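Local coordinates for protein 2-polyprenyl-6-methoxyphenol hydroxylase-like FAD-dependent oxidoreductase (Streptomyces sp. NRRL 11266, PDB 6UI5) that binds flavin-adenine dinucleotide through a Rossmann-type domain and belongs to the family of flavin-dependent aromatic-ring hydroxylase-like oxidoreductases, at residues Gln37-Ala48 and Thr92-Lys102; Phe75-Lys84 and Arg359-Asp369. One frame throughout, in Å; residues are numbered along the deposited sequence.

Interaction 1: Gln37-Ala48 and Thr92-Lys102; sequences QRAEAPAMAINA and THMVLQSRLEK. With FAD (flavin-adenine dinucleotide), chain C.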
loop_
_atom_site.group_PDB
_atom_site.type_symbol
_atom_site.label_atom_id
_atom_site.label_comp_id
_atom_site.label_asym_id
_atom_site.label_seq_id
_atom_site.Cartn_x
_atom_site.Cartn_y
_atom_site.Cartn_z
ATOM N N GLN A 37 -37.071 -18.004 -9.473
ATOM C CA GLN A 37 -35.800 -17.653 -8.848
ATOM C C GLN A 37 -34.664 -18.338 -9.581
ATOM O O GLN A 37 -34.752 -19.521 -9.902
ATOM C CB GLN A 37 -35.769 -18.074 -7.378
ATOM C CG GLN A 37 -34.353 -18.069 -6.792
ATOM C CD GLN A 37 -34.267 -18.657 -5.376
ATOM O OE1 GLN A 37 -35.247 -19.190 -4.839
ATOM N NE2 GLN A 37 -33.078 -18.579 -4.779
ATOM N N ARG A 38 -33.601 -17.590 -9.852
ATOM C CA ARG A 38 -32.548 -18.138 -10.689
ATOM C C ARG A 38 -31.781 -19.228 -9.956
ATOM O O ARG A 38 -31.877 -19.402 -8.741
ATOM C CB ARG A 38 -31.572 -17.053 -11.147
ATOM C CG ARG A 38 -30.827 -16.350 -10.028
ATOM C CD ARG A 38 -30.144 -15.100 -10.574
ATOM N NE ARG A 38 -29.426 -14.371 -9.533
ATOM C CZ ARG A 38 -28.800 -13.206 -9.706
ATOM N NH1 ARG A 38 -28.804 -12.599 -10.882
ATOM N NH2 ARG A 38 -28.168 -12.634 -8.680
ATOM N N ALA A 39 -31.030 -19.984 -10.737
ATOM C CA ALA A 39 -30.119 -20.999 -10.245
ATOM C C ALA A 39 -28.678 -20.569 -10.410
ATOM O O ALA A 39 -27.800 -21.141 -9.759
ATOM C CB ALA A 39 -30.351 -22.339 -10.988
ATOM N N GLU A 40 -28.423 -19.574 -11.263
ATOM C CA GLU A 40 -27.079 -19.043 -11.498
ATOM C C GLU A 40 -26.711 -18.039 -10.398
ATOM O O GLU A 40 -26.526 -16.844 -10.629
ATOM C CB GLU A 40 -27.002 -18.405 -12.881
ATOM C CG GLU A 40 -27.547 -19.267 -14.034
ATOM C CD GLU A 40 -29.068 -19.316 -14.079
ATOM O OE1 GLU A 40 -29.627 -20.398 -13.810
ATOM O OE2 GLU A 40 -29.700 -18.270 -14.356
ATOM N N ALA A 41 -26.630 -18.551 -9.170
ATOM C CA ALA A 41 -26.278 -17.759 -7.996
ATOM C C ALA A 41 -25.018 -18.377 -7.406
ATOM O O ALA A 41 -25.091 -19.229 -6.502
ATOM C CB ALA A 41 -27.427 -17.732 -6.987
ATOM N N PRO A 42 -23.837 -17.951 -7.863
ATOM C CA PRO A 42 -22.601 -18.683 -7.524
ATOM C C PRO A 42 -22.094 -18.489 -6.101
ATOM O O PRO A 42 -21.391 -19.379 -5.601
ATOM C CB PRO A 42 -21.589 -18.110 -8.524
ATOM C CG PRO A 42 -22.042 -16.694 -8.693
ATOM C CD PRO A 42 -23.571 -16.793 -8.732
ATOM N N ALA A 43 -22.377 -17.349 -5.457
ATOM C CA ALA A 43 -21.714 -16.997 -4.201
ATOM C C ALA A 43 -21.909 -18.072 -3.139
ATOM O O ALA A 43 -23.023 -18.557 -2.912
ATOM C CB ALA A 43 -22.238 -15.663 -3.663
ATOM N N MET A 44 -20.814 -18.421 -2.464
ATOM C CA MET A 44 -20.848 -19.409 -1.399
ATOM C C MET A 44 -20.647 -18.815 -0.013
ATOM O O MET A 44 -20.614 -19.562 0.969
ATOM C CB MET A 44 -19.787 -20.481 -1.646
ATOM C CG MET A 44 -19.981 -21.248 -2.941
ATOM S SD MET A 44 -19.026 -22.781 -2.921
ATOM C CE MET A 44 -17.520 -22.191 -2.120
ATOM N N ALA A 45 -20.532 -17.497 0.104
ATOM C CA ALA A 45 -20.055 -16.896 1.339
ATOM C C ALA A 45 -20.809 -15.607 1.615
ATOM O O ALA A 45 -21.321 -14.938 0.714
ATOM C CB ALA A 45 -18.547 -16.599 1.289
ATOM N N ILE A 46 -20.843 -15.266 2.891
ATOM C CA ILE A 46 -21.476 -14.061 3.403
ATOM C C ILE A 46 -20.538 -13.550 4.475
ATOM O O ILE A 46 -20.187 -14.309 5.391
ATOM C CB ILE A 46 -22.861 -14.358 3.995
ATOM C CG1 ILE A 46 -23.818 -14.818 2.902
ATOM C CG2 ILE A 46 -23.390 -13.171 4.749
ATOM C CD1 ILE A 46 -24.594 -13.713 2.276
ATOM N N ASN A 47 -20.088 -12.301 4.351
ATOM C CA ASN A 47 -19.111 -11.791 5.316
ATOM C C ASN A 47 -19.799 -11.149 6.528
ATOM O O ASN A 47 -21.033 -11.060 6.607
ATOM C CB ASN A 47 -18.150 -10.808 4.652
ATOM C CG ASN A 47 -18.835 -9.547 4.156
ATOM O OD1 ASN A 47 -19.930 -9.160 4.621
ATOM N ND2 ASN A 47 -18.187 -8.885 3.203
ATOM N N ALA A 48 -18.982 -10.664 7.479
ATOM C CA ALA A 48 -19.530 -10.204 8.762
ATOM C C ALA A 48 -20.415 -8.969 8.607
ATOM O O ALA A 48 -21.443 -8.849 9.284
ATOM C CB ALA A 48 -18.406 -9.925 9.743
ATOM N N THR A 92 -16.843 -15.047 8.667
ATOM C CA THR A 92 -17.595 -15.306 7.440
ATOM C C THR A 92 -18.273 -16.664 7.523
ATOM O O THR A 92 -17.644 -17.660 7.895
ATOM C CB THR A 92 -16.678 -15.259 6.222
ATOM O OG1 THR A 92 -16.381 -13.904 5.899
ATOM C CG2 THR A 92 -17.349 -15.869 5.029
ATOM N N HIS A 93 -19.564 -16.697 7.199
ATOM C CA HIS A 93 -20.316 -17.942 7.156
ATOM C C HIS A 93 -20.536 -18.399 5.710
ATOM O O HIS A 93 -20.721 -17.583 4.801
ATOM C CB HIS A 93 -21.659 -17.793 7.868
ATOM C CG HIS A 93 -21.566 -17.814 9.363
ATOM N ND1 HIS A 93 -20.894 -16.849 10.082
ATOM C CD2 HIS A 93 -22.098 -18.663 10.276
ATOM C CE1 HIS A 93 -21.002 -17.113 11.373
ATOM N NE2 HIS A 93 -21.725 -18.210 11.516
ATOM N N MET A 94 -20.529 -19.715 5.499
ATOM C CA MET A 94 -20.600 -20.278 4.148
ATOM C C MET A 94 -22.067 -20.506 3.804
ATOM O O MET A 94 -22.618 -21.597 3.948
ATOM C CB MET A 94 -19.776 -21.552 4.065
ATOM C CG MET A 94 -18.301 -21.334 4.420
ATOM S SD MET A 94 -17.215 -20.715 3.117
ATOM C CE MET A 94 -17.167 -18.972 3.464
ATOM N N VAL A 95 -22.713 -19.429 3.374
ATOM C CA VAL A 95 -24.118 -19.433 3.008
ATOM C C VAL A 95 -24.191 -19.347 1.496
ATOM O O VAL A 95 -23.430 -18.608 0.867
ATOM C CB VAL A 95 -24.904 -18.277 3.651
ATOM C CG1 VAL A 95 -26.379 -18.451 3.358
ATOM C CG2 VAL A 95 -24.653 -18.224 5.166
ATOM N N LEU A 96 -25.090 -20.114 0.911
ATOM C CA LEU A 96 -25.170 -20.198 -0.528
ATOM C C LEU A 96 -26.101 -19.107 -1.029
ATOM O O LEU A 96 -27.205 -18.934 -0.498
ATOM C CB LEU A 96 -25.645 -21.585 -0.953
ATOM C CG LEU A 96 -24.781 -22.693 -0.318
ATOM C CD1 LEU A 96 -25.214 -23.109 1.123
ATOM C CD2 LEU A 96 -24.628 -23.919 -1.226
ATOM N N GLN A 97 -25.629 -18.344 -2.014
ATOM C CA GLN A 97 -26.401 -17.255 -2.595
ATOM C C GLN A 97 -27.861 -17.625 -2.847
ATOM O O GLN A 97 -28.756 -16.849 -2.505
ATOM C CB GLN A 97 -25.747 -16.780 -3.889
ATOM C CG GLN A 97 -26.325 -15.476 -4.414
ATOM C CD GLN A 97 -25.585 -14.954 -5.621
ATOM O OE1 GLN A 97 -24.433 -15.326 -5.868
ATOM N NE2 GLN A 97 -26.259 -14.105 -6.407
ATOM N N SER A 98 -28.134 -18.801 -3.418
ATOM C CA SER A 98 -29.526 -19.106 -3.703
ATOM C C SER A 98 -30.325 -19.273 -2.420
ATOM O O SER A 98 -31.531 -18.981 -2.401
ATOM C CB SER A 98 -29.643 -20.358 -4.579
ATOM O OG SER A 98 -29.232 -21.516 -3.876
ATOM N N ARG A 99 -29.688 -19.765 -1.348
ATOM C CA ARG A 99 -30.383 -19.861 -0.061
ATOM C C ARG A 99 -30.715 -18.476 0.485
ATOM O O ARG A 99 -31.810 -18.258 1.027
ATOM C CB ARG A 99 -29.551 -20.655 0.949
ATOM C CG ARG A 99 -29.568 -22.171 0.723
ATOM C CD ARG A 99 -28.673 -22.940 1.705
ATOM N NE ARG A 99 -29.370 -23.330 2.932
ATOM C CZ ARG A 99 -29.073 -22.887 4.156
ATOM N NH1 ARG A 99 -28.074 -22.028 4.347
ATOM N NH2 ARG A 99 -29.772 -23.316 5.198
ATOM N N LEU A 100 -29.795 -17.520 0.320
ATOM C CA LEU A 100 -30.070 -16.142 0.713
ATOM C C LEU A 100 -31.201 -15.540 -0.106
ATOM O O LEU A 100 -32.105 -14.894 0.445
ATOM C CB LEU A 100 -28.820 -15.301 0.554
ATOM C CG LEU A 100 -29.112 -13.809 0.569
ATOM C CD1 LEU A 100 -29.406 -13.386 1.988
ATOM C CD2 LEU A 100 -27.921 -13.074 0.018
ATOM N N GLU A 101 -31.149 -15.712 -1.432
ATOM C CA GLU A 101 -32.166 -15.114 -2.283
ATOM C C GLU A 101 -33.526 -15.706 -1.978
ATOM O O GLU A 101 -34.539 -14.998 -2.024
ATOM C CB GLU A 101 -31.810 -15.293 -3.767
ATOM C CG GLU A 101 -30.397 -14.825 -4.100
ATOM C CD GLU A 101 -30.148 -14.559 -5.601
ATOM O OE1 GLU A 101 -29.158 -13.851 -5.888
ATOM O OE2 GLU A 101 -30.914 -15.054 -6.478
ATOM N N LYS A 102 -33.561 -16.990 -1.634
ATOM C CA LYS A 102 -34.828 -17.616 -1.292
ATOM C C LYS A 102 -35.446 -16.950 -0.065
ATOM O O LYS A 102 -36.634 -16.605 -0.073
ATOM C CB LYS A 102 -34.619 -19.114 -1.090
ATOM C CG LYS A 102 -35.832 -19.872 -0.607
ATOM C CD LYS A 102 -36.798 -20.121 -1.710
ATOM C CE LYS A 102 -38.019 -20.852 -1.189
ATOM N NZ LYS A 102 -38.800 -20.044 -0.227
HETATM P PA FAD C . -27.478 -9.263 -10.187
HETATM O O1A FAD C . -27.104 -10.399 -9.262
HETATM O O2A FAD C . -26.649 -9.382 -11.455
HETATM O O5B FAD C . -29.119 -9.190 -10.411
HETATM C C5B FAD C . -29.662 -8.316 -11.387
HETATM C C4B FAD C . -31.072 -8.854 -11.798
HETATM O O4B FAD C . -31.726 -8.038 -12.588
HETATM C C3B FAD C . -30.918 -10.161 -12.612
HETATM O O3B FAD C . -31.889 -11.029 -12.219
HETATM C C2B FAD C . -31.141 -9.719 -14.072
HETATM O O2B FAD C . -31.481 -10.928 -14.866
HETATM C C1B FAD C . -32.146 -8.898 -13.931
HETATM N N9A FAD C . -32.315 -7.903 -14.972
HETATM C C8A FAD C . -31.338 -7.287 -15.676
HETATM N N7A FAD C . -31.921 -6.381 -16.489
HETATM C C5A FAD C . -33.257 -6.424 -16.267
HETATM C C6A FAD C . -34.325 -5.720 -16.811
HETATM N N6A FAD C . -34.560 -4.682 -17.805
HETATM N N1A FAD C . -35.576 -5.968 -16.413
HETATM C C2A FAD C . -35.813 -6.902 -15.465
HETATM N N3A FAD C . -34.764 -7.582 -14.920
HETATM C C4A FAD C . -33.494 -7.349 -15.320
HETATM N N1 FAD C . -20.613 -12.511 -4.756
HETATM C C2 FAD C . -20.048 -12.850 -3.418
HETATM O O2 FAD C . -20.432 -12.319 -2.428
HETATM N N3 FAD C . -18.979 -13.887 -3.333
HETATM C C4 FAD C . -18.516 -14.543 -4.557
HETATM O O4 FAD C . -17.670 -15.372 -4.523
HETATM C C4X FAD C . -19.109 -14.172 -5.894
HETATM N N5 FAD C . -18.603 -14.851 -7.064
HETATM C C5X FAD C . -19.156 -14.498 -8.395
HETATM C C6 FAD C . -18.656 -15.157 -9.520
HETATM C C7 FAD C . -19.160 -14.853 -10.779
HETATM C C7M FAD C . -18.431 -15.717 -11.798
HETATM C C8 FAD C . -20.171 -13.893 -10.945
HETATM C C8M FAD C . -20.667 -13.627 -12.372
HETATM C C9 FAD C . -20.676 -13.226 -9.814
HETATM C C9A FAD C . -20.172 -13.517 -8.524
HETATM N N10 FAD C . -20.694 -12.801 -7.299
HETATM C C10 FAD C . -20.149 -13.161 -5.993
HETATM C "C1'" FAD C . -21.779 -11.812 -7.461
HETATM C "C2'" FAD C . -21.576 -10.372 -6.959
HETATM O "O2'" FAD C . -21.784 -10.264 -5.600
HETATM C "C3'" FAD C . -22.638 -9.453 -7.559
HETATM O "O3'" FAD C . -22.237 -8.147 -7.292
HETATM C "C4'" FAD C . -24.057 -9.596 -6.972
HETATM O "O4'" FAD C . -24.613 -10.873 -7.111
HETATM C "C5'" FAD C . -24.894 -8.627 -7.817
HETATM O "O5'" FAD C . -26.103 -8.318 -7.181
HETATM P P FAD C . -27.231 -7.382 -7.945
HETATM O O1P FAD C . -28.596 -7.717 -7.391
HETATM O O2P FAD C . -26.936 -5.895 -7.908
HETATM O O3P FAD C . -27.099 -7.788 -9.542
HETATM O O HOH W 1 -23.541 -16.626 -0.817
#

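Interaction 2: Phe75-Lys84 and Arg359-Asp369; sequences FADLRLAFEK and REMMGEFLKFD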
loop_
_atom_site.group_PDB
_atom_site.type_symbol
_atom_site.label_atom_id
_atom_site.label_comp_id
_atom_site.label_asym_id
_atom_site.label_seq_id
_atom_site.Cartn_x
_atom_site.Cartn_y
_atom_site.Cartn_z
ATOM N N PHE A 75 -6.307 -10.900 2.334
ATOM C CA PHE A 75 -6.116 -9.837 1.346
ATOM C C PHE A 75 -5.307 -10.457 0.222
ATOM O O PHE A 75 -4.141 -10.825 0.420
ATOM C CB PHE A 75 -5.388 -8.624 1.941
ATOM C CG PHE A 75 -5.466 -7.366 1.082
ATOM C CD1 PHE A 75 -6.664 -6.640 0.984
ATOM C CD2 PHE A 75 -4.347 -6.889 0.419
ATOM C CE1 PHE A 75 -6.747 -5.473 0.208
ATOM C CE2 PHE A 75 -4.409 -5.719 -0.365
ATOM C CZ PHE A 75 -5.613 -5.012 -0.468
ATOM N N ALA A 76 -5.906 -10.564 -0.956
ATOM C CA ALA A 76 -5.398 -11.545 -1.904
ATOM C C ALA A 76 -5.248 -12.855 -1.140
ATOM O O ALA A 76 -6.243 -13.416 -0.669
ATOM C CB ALA A 76 -4.068 -11.095 -2.529
ATOM N N ASP A 77 -4.009 -13.308 -0.947
ATOM C CA ASP A 77 -3.735 -14.550 -0.234
ATOM C C ASP A 77 -2.941 -14.314 1.042
ATOM O O ASP A 77 -2.398 -15.271 1.608
ATOM C CB ASP A 77 -2.998 -15.540 -1.143
ATOM C CG ASP A 77 -1.636 -15.037 -1.564
ATOM O OD1 ASP A 77 -1.572 -14.185 -2.475
ATOM O OD2 ASP A 77 -0.628 -15.491 -0.980
ATOM N N LEU A 78 -2.855 -13.070 1.502
ATOM C CA LEU A 78 -2.234 -12.748 2.778
ATOM C C LEU A 78 -3.285 -12.721 3.884
ATOM O O LEU A 78 -4.483 -12.580 3.631
ATOM C CB LEU A 78 -1.533 -11.392 2.720
ATOM C CG LEU A 78 -0.497 -11.238 1.616
ATOM C CD1 LEU A 78 0.273 -9.919 1.772
ATOM C CD2 LEU A 78 0.444 -12.439 1.603
ATOM N N ARG A 79 -2.815 -12.837 5.122
ATOM C CA ARG A 79 -3.671 -12.798 6.295
ATOM C C ARG A 79 -3.878 -11.370 6.755
ATOM O O ARG A 79 -2.934 -10.587 6.772
ATOM C CB ARG A 79 -3.051 -13.583 7.444
ATOM C CG ARG A 79 -3.912 -13.558 8.660
ATOM C CD ARG A 79 -3.255 -14.183 9.870
ATOM N NE ARG A 79 -4.150 -14.033 11.002
ATOM C CZ ARG A 79 -4.183 -12.976 11.806
ATOM N NH1 ARG A 79 -3.345 -11.954 11.642
ATOM N NH2 ARG A 79 -5.060 -12.957 12.795
ATOM N N LEU A 80 -5.101 -11.049 7.180
ATOM C CA LEU A 80 -5.398 -9.769 7.819
ATOM C C LEU A 80 -5.726 -9.984 9.294
ATOM O O LEU A 80 -6.582 -10.810 9.630
ATOM C CB LEU A 80 -6.561 -9.055 7.135
ATOM C CG LEU A 80 -6.347 -8.613 5.699
ATOM C CD1 LEU A 80 -7.661 -8.111 5.135
ATOM C CD2 LEU A 80 -5.325 -7.521 5.685
ATOM N N ALA A 81 -5.043 -9.230 10.167
ATOM C CA ALA A 81 -5.261 -9.284 11.619
ATOM C C ALA A 81 -6.667 -8.776 11.953
ATOM O O ALA A 81 -6.878 -7.641 12.388
ATOM C CB ALA A 81 -4.194 -8.472 12.353
ATOM N N PHE A 82 -7.656 -9.640 11.736
ATOM C CA PHE A 82 -9.033 -9.228 11.969
ATOM C C PHE A 82 -9.339 -9.070 13.454
ATOM O O PHE A 82 -10.267 -8.336 13.806
ATOM C CB PHE A 82 -9.993 -10.231 11.314
ATOM C CG PHE A 82 -11.460 -9.856 11.430
ATOM C CD1 PHE A 82 -11.999 -8.829 10.661
ATOM C CD2 PHE A 82 -12.300 -10.538 12.302
ATOM C CE1 PHE A 82 -13.361 -8.494 10.769
ATOM C CE2 PHE A 82 -13.659 -10.209 12.406
ATOM C CZ PHE A 82 -14.185 -9.192 11.642
ATOM N N GLU A 83 -8.573 -9.733 14.327
ATOM C CA GLU A 83 -8.728 -9.598 15.775
ATOM C C GLU A 83 -8.494 -8.171 16.270
ATOM O O GLU A 83 -8.827 -7.870 17.422
ATOM C CB GLU A 83 -7.766 -10.561 16.488
ATOM C CG GLU A 83 -6.275 -10.296 16.225
ATOM C CD GLU A 83 -5.726 -11.053 15.017
ATOM O OE1 GLU A 83 -6.506 -11.754 14.325
ATOM O OE2 GLU A 83 -4.506 -10.944 14.754
ATOM N N LYS A 84 -7.921 -7.297 15.446
ATOM C CA LYS A 84 -7.699 -5.903 15.805
ATOM C C LYS A 84 -8.902 -5.018 15.492
ATOM O O LYS A 84 -8.898 -3.836 15.835
ATOM C CB LYS A 84 -6.444 -5.370 15.086
ATOM C CG LYS A 84 -5.174 -6.210 15.305
ATOM C CD LYS A 84 -4.137 -5.519 16.193
ATOM C CE LYS A 84 -4.546 -5.477 17.674
ATOM N NZ LYS A 84 -3.658 -4.572 18.489
ATOM N N ARG A 359 3.802 -7.487 -3.268
ATOM C CA ARG A 359 3.618 -8.415 -2.158
ATOM C C ARG A 359 4.577 -8.106 -1.028
ATOM O O ARG A 359 4.193 -8.151 0.147
ATOM C CB ARG A 359 3.829 -9.860 -2.607
ATOM C CG ARG A 359 2.728 -10.421 -3.480
ATOM C CD ARG A 359 3.077 -11.848 -3.870
ATOM N NE ARG A 359 3.070 -12.685 -2.684
ATOM C CZ ARG A 359 1.991 -13.319 -2.248
ATOM N NH1 ARG A 359 0.852 -13.216 -2.922
ATOM N NH2 ARG A 359 2.049 -14.050 -1.143
ATOM N N GLU A 360 5.838 -7.842 -1.371
ATOM C CA GLU A 360 6.766 -7.327 -0.380
ATOM C C GLU A 360 6.230 -6.040 0.238
ATOM O O GLU A 360 6.272 -5.873 1.460
ATOM C CB GLU A 360 8.150 -7.130 -1.014
ATOM C CG GLU A 360 8.882 -8.470 -1.245
ATOM C CD GLU A 360 10.295 -8.331 -1.813
ATOM O OE1 GLU A 360 10.797 -7.190 -1.904
ATOM O OE2 GLU A 360 10.902 -9.369 -2.180
ATOM N N MET A 361 5.669 -5.150 -0.588
ATOM C CA MET A 361 5.183 -3.857 -0.109
ATOM C C MET A 361 4.065 -4.042 0.911
ATOM O O MET A 361 4.197 -3.634 2.073
ATOM C CB MET A 361 4.723 -2.992 -1.291
ATOM C CG MET A 361 4.405 -1.519 -0.952
ATOM S SD MET A 361 5.816 -0.404 -0.535
ATOM C CE MET A 361 6.045 -0.684 1.222
ATOM N N MET A 362 2.963 -4.688 0.500
ATOM C CA MET A 362 1.898 -5.042 1.437
ATOM C C MET A 362 2.433 -5.828 2.620
ATOM O O MET A 362 1.902 -5.709 3.732
ATOM C CB MET A 362 0.809 -5.854 0.722
ATOM C CG MET A 362 -0.167 -5.001 -0.052
ATOM S SD MET A 362 -0.986 -3.868 1.090
ATOM C CE MET A 362 -1.785 -5.054 2.163
ATOM N N GLY A 363 3.479 -6.640 2.401
ATOM C CA GLY A 363 4.140 -7.298 3.521
ATOM C C GLY A 363 4.556 -6.311 4.598
ATOM O O GLY A 363 4.329 -6.539 5.787
ATOM N N GLU A 364 5.140 -5.178 4.185
ATOM C CA GLU A 364 5.549 -4.156 5.150
ATOM C C GLU A 364 4.346 -3.461 5.779
ATOM O O GLU A 364 4.316 -3.256 6.997
ATOM C CB GLU A 364 6.465 -3.120 4.484
ATOM C CG GLU A 364 7.882 -3.603 4.157
ATOM C CD GLU A 364 8.542 -4.385 5.288
ATOM O OE1 GLU A 364 8.495 -3.924 6.453
ATOM O OE2 GLU A 364 9.096 -5.479 5.004
ATOM N N PHE A 365 3.342 -3.095 4.969
ATOM C CA PHE A 365 2.217 -2.311 5.477
ATOM C C PHE A 365 1.381 -3.108 6.473
ATOM O O PHE A 365 0.895 -2.554 7.469
ATOM C CB PHE A 365 1.341 -1.828 4.325
ATOM C CG PHE A 365 1.961 -0.750 3.474
ATOM C CD1 PHE A 365 3.187 -0.199 3.798
ATOM C CD2 PHE A 365 1.276 -0.246 2.368
ATOM C CE1 PHE A 365 3.737 0.804 3.021
ATOM C CE2 PHE A 365 1.825 0.749 1.578
ATOM C CZ PHE A 365 3.060 1.278 1.906
ATOM N N LEU A 366 1.196 -4.404 6.225
ATOM C CA LEU A 366 0.436 -5.232 7.154
ATOM C C LEU A 366 1.181 -5.503 8.454
ATOM O O LEU A 366 0.669 -6.240 9.304
ATOM C CB LEU A 366 0.025 -6.555 6.484
ATOM C CG LEU A 366 -1.009 -6.392 5.365
ATOM C CD1 LEU A 366 -1.403 -7.712 4.707
ATOM C CD2 LEU A 366 -2.241 -5.707 5.915
ATOM N N LYS A 367 2.365 -4.942 8.647
ATOM C CA LYS A 367 2.907 -4.938 9.998
ATOM C C LYS A 367 2.269 -3.867 10.862
ATOM O O LYS A 367 2.478 -3.880 12.073
ATOM C CB LYS A 367 4.427 -4.748 9.974
ATOM C CG LYS A 367 5.185 -5.987 9.498
ATOM C CD LYS A 367 6.599 -5.665 9.039
ATOM C CE LYS A 367 7.306 -6.917 8.534
ATOM N NZ LYS A 367 8.768 -6.721 8.334
ATOM N N PHE A 368 1.486 -2.963 10.272
ATOM C CA PHE A 368 0.874 -1.835 10.967
ATOM C C PHE A 368 -0.576 -2.123 11.338
ATOM O O PHE A 368 -1.338 -2.681 10.544
ATOM C CB PHE A 368 0.912 -0.575 10.102
ATOM C CG PHE A 368 2.270 -0.236 9.571
ATOM C CD1 PHE A 368 3.406 -0.374 10.372
ATOM C CD2 PHE A 368 2.414 0.226 8.263
ATOM C CE1 PHE A 368 4.673 -0.056 9.876
ATOM C CE2 PHE A 368 3.669 0.546 7.752
ATOM C CZ PHE A 368 4.805 0.402 8.558
ATOM N N ASP A 369 -0.968 -1.683 12.536
ATOM C CA ASP A 369 -2.317 -1.948 13.019
ATOM C C ASP A 369 -3.366 -1.168 12.226
ATOM O O ASP A 369 -4.420 -1.715 11.876
ATOM C CB ASP A 369 -2.405 -1.615 14.510
ATOM C CG ASP A 369 -1.506 -2.496 15.366
ATOM O OD1 ASP A 369 -0.706 -3.283 14.799
ATOM O OD2 ASP A 369 -1.603 -2.392 16.611
#

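Interaction 1: Gln37-Ala48 and Thr92-Lys102
R38 and E101 meet as a salt bridge beside the FAD diphosphate, whose PA lies at the edge of the R38 guanidinium. R38 NH2 reaches E101 OE1 on its syn lone pair at 3.2 Å, the guanidinium and carboxylate planes 27° apart, while NE adds a weak bond to OE2. The same NH2 gives a nearly straight bond to FAD O1A, so one nitrogen serves carboxylate and phosphate together. E101 OE1 is gripped a second time by Q97 NE2, which comes from above the carboxylate plane at 3.0 Å and probably helps hold E101 toward R38. Q97 spans the gap because its chain is extended, with CG anti to the backbone N (chi1 -169°); its OE1 takes the A43 N-H at 2.9 Å, in the carbonyl plane, while Q97 N returns a bond of 2.8 Å to A43 O. At the start of segment 37-48, Q37 NE2 donates to S98 O at 2.9 Å, a carbonyl already used by K102 N in the helix. Backbone pairing continues at I46 and H93, a single antiparallel bridge with both N-H···O bonds made. Apolar contacts flank it: M94 CE lies 3.5 Å from A45 CB, and I46 CG1 packs on V95 CB. P42 CG and A43 CB also touch the isoalloxazine ring. The loop after strand 28-31 and the start of helix 97-110 thus line the cofactor pocket of a Rossmann-type FAD-binding domain.

Interaction 2: Phe75-Lys84 and Arg359-Asp369
F75, L78 and L80 form the close-packed side of this contact, facing M362 and L366. The M362 chain bends at chi2 and chi3 (-60° and -61°) and brings its methyl to the F75 ring, CE lying 3.6 Å from CD2; with SD 5.2 Å from the ring centroid and oblique to it, this is a Met-aromatic contact. L366 divides its branches: CD2 meets L80 CD2 at 3.6 Å, and CD1 faces L78 CD1 at 4.0 Å. The strand side is a beta hairpin, strands 69-75 and 78-80 joined by a type II' turn from F75 to L78, laid against the end of helix 352-365; L375 of helix 369-379 also covers F75 and M362. At the turn the chemistry becomes ionic. R359 grips D77 end-on, NH1 to OD1 at 2.6 Å and NH2 to OD2 at 3.0 Å, each oxygen using its syn lone pair. The two planes lie only 14° apart, and the paired bonds restrict rotation of both groups. L78 CD2 sits beside this pair, 3.6 Å from R359 NH2. Far looser is the exposed end beyond the hairpin, where K84 NZ approaches D369 OD2 at 3.5 Å, a long salt bridge between two solvent-facing side chains.

In the fold
Interactions 1 and 2 share one small antiparallel sheet: strand 92-93 belongs to the first and strand 78-80 to the second, on its two outer edges with strand 69-75 between them. Their centres are 27 Å apart and they do not touch. Interaction 1 lies deeper, about 12 Å from the chain centre, and joins loop to helix start largely by hydrogen bonds and one salt bridge, with R38 alone of its residues also hydrogen-bonded to FAD. Interaction 2, 23 Å out, sets a hairpin on a helix through an apolar patch with ion pairs at its ends, away from the cofactor. Helix 352-365 also faces the second subunit, where F365 meets F365 of that chain.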